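Local coordinates for uncharacterized protein (Haemophilus ducreyi, PDB 6UN9) that probably takes part in cell division, cell envelope biogenesis and cell shape maintenance, as a homotetrameric alpha-helical coiled coil likely to link the Z-ring to septal peptidoglycan synthesis, at residues N67-Q70 with N76-E79. The protein carries 2 engineered substitutions. Sequence-based numbering, arbitrary orientation.
Sequences NSEQ and NQVE
Gln77 alone makes the contact from the 76-79 side, pointing its carboxamide at Ser68 and passing alongside the aliphatic part of Glu69 at the C-terminal end of helix 42-69. A bend at chi2 (41°) swings the carboxamide toward the helix end, where its oxygen and nitrogen both find partners on Ser68. With chi1 at -179°, the Ser68 hydroxyl points away from its own backbone N and out toward the loop, and OG donates to Gln77 OE1 at 2.6 Å, off the carbonyl plane. From the other end of the amide, Gln77 NE2 reaches the Ser68 backbone O at 3.4 Å in a weak, bent bond (128° at the hydrogen). Ser68 thus meets both ends of the amide, an arrangement that would favour this orientation, though the second bond adds little. Gln77 NE2 also packs 3.7 Å from Glu69 CG. Helix 42-69 is the second of the chain's two long helices, in a tetrameric alpha-helical coiled-coil protein; after it the chain turns back, and the Gln77 side chain bridges the returning loop to the helix end. Glu79, further along, has its partners outside the contact: a weak hydrogen bond joins its OE1 to Tyr61 OH, and it packs on Ala47 of the second subunit. Phe43 of that same subunit packs on Ser68.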
loop_
_atom_site.group_PDB
_atom_site.type_symbol
_atom_site.label_atom_id
_atom_site.label_comp_id
_atom_site.label_asym_id
_atom_site.label_seq_id
_atom_site.Cartn_x
_atom_site.Cartn_y
_atom_site.Cartn_z
ATOM N N ASN A 67 -10.906 -14.415 -9.632
ATOM C CA ASN A 67 -12.329 -14.232 -9.311
ATOM C C ASN A 67 -13.074 -13.322 -10.287
ATOM O O ASN A 67 -14.305 -13.237 -10.208
ATOM C CB ASN A 67 -12.532 -13.679 -7.908
ATOM C CG ASN A 67 -12.430 -14.743 -6.849
ATOM O OD1 ASN A 67 -13.117 -14.691 -5.824
ATOM N ND2 ASN A 67 -11.576 -15.731 -7.090
ATOM N N SER A 68 -12.390 -12.636 -11.197
ATOM C CA SER A 68 -13.147 -11.908 -12.205
ATOM C C SER A 68 -13.330 -12.738 -13.469
ATOM O O SER A 68 -14.405 -12.723 -14.082
ATOM C CB SER A 68 -12.464 -10.584 -12.533
ATOM O OG SER A 68 -13.206 -9.860 -13.495
ATOM N N GLU A 69 -12.301 -13.474 -13.870
ATOM C CA GLU A 69 -12.469 -14.405 -14.974
ATOM C C GLU A 69 -13.132 -15.705 -14.537
ATOM O O GLU A 69 -13.379 -16.569 -15.383
ATOM C CB GLU A 69 -11.118 -14.696 -15.637
ATOM C CG GLU A 69 -11.102 -14.453 -17.147
ATOM C CD GLU A 69 -11.034 -15.741 -17.967
ATOM O OE1 GLU A 69 -11.688 -16.744 -17.593
ATOM O OE2 GLU A 69 -10.317 -15.749 -18.992
ATOM N N GLN A 70 -13.441 -15.865 -13.248
ATOM C CA GLN A 70 -14.064 -17.090 -12.772
ATOM C C GLN A 70 -15.480 -16.905 -12.254
ATOM O O GLN A 70 -16.118 -17.903 -11.911
ATOM C CB GLN A 70 -13.216 -17.741 -11.669
ATOM C CG GLN A 70 -11.946 -18.379 -12.194
ATOM C CD GLN A 70 -11.578 -19.652 -11.459
ATOM O OE1 GLN A 70 -12.037 -19.898 -10.346
ATOM N NE2 GLN A 70 -10.745 -20.473 -12.089
ATOM N N ASN A 76 -16.514 -10.166 -20.643
ATOM C CA ASN A 76 -15.193 -9.752 -21.085
ATOM C C ASN A 76 -14.326 -9.350 -19.888
ATOM O O ASN A 76 -14.798 -9.189 -18.756
ATOM C CB ASN A 76 -15.314 -8.601 -22.086
ATOM C CG ASN A 76 -16.762 -8.321 -22.481
ATOM O OD1 ASN A 76 -17.678 -8.464 -21.663
ATOM N ND2 ASN A 76 -16.975 -7.928 -23.738
ATOM N N GLN A 77 -13.036 -9.196 -20.149
ATOM C CA GLN A 77 -12.072 -8.943 -19.095
ATOM C C GLN A 77 -11.313 -7.663 -19.394
ATOM O O GLN A 77 -10.909 -7.416 -20.537
ATOM C CB GLN A 77 -11.095 -10.110 -18.939
ATOM C CG GLN A 77 -10.752 -10.401 -17.497
ATOM C CD GLN A 77 -11.974 -10.300 -16.605
ATOM O OE1 GLN A 77 -12.084 -9.382 -15.793
ATOM N NE2 GLN A 77 -12.911 -11.235 -16.766
ATOM N N VAL A 78 -11.117 -6.854 -18.358
ATOM C CA VAL A 78 -10.365 -5.607 -18.471
ATOM C C VAL A 78 -8.967 -5.904 -17.938
ATOM O O VAL A 78 -8.712 -5.845 -16.736
ATOM C CB VAL A 78 -11.050 -4.452 -17.737
ATOM C CG1 VAL A 78 -12.013 -3.733 -18.670
ATOM C CG2 VAL A 78 -11.794 -4.976 -16.508
ATOM N N GLU A 79 -8.056 -6.266 -18.851
ATOM C CA GLU A 79 -6.627 -6.422 -18.575
ATOM C C GLU A 79 -6.282 -7.585 -17.639
ATOM O O GLU A 79 -5.235 -8.222 -17.822
ATOM C CB GLU A 79 -6.074 -5.100 -18.019
ATOM C CG GLU A 79 -5.277 -5.199 -16.715
ATOM C CD GLU A 79 -6.120 -4.928 -15.477
ATOM O OE1 GLU A 79 -5.966 -5.668 -14.482
ATOM O OE2 GLU A 79 -6.934 -3.977 -15.496
#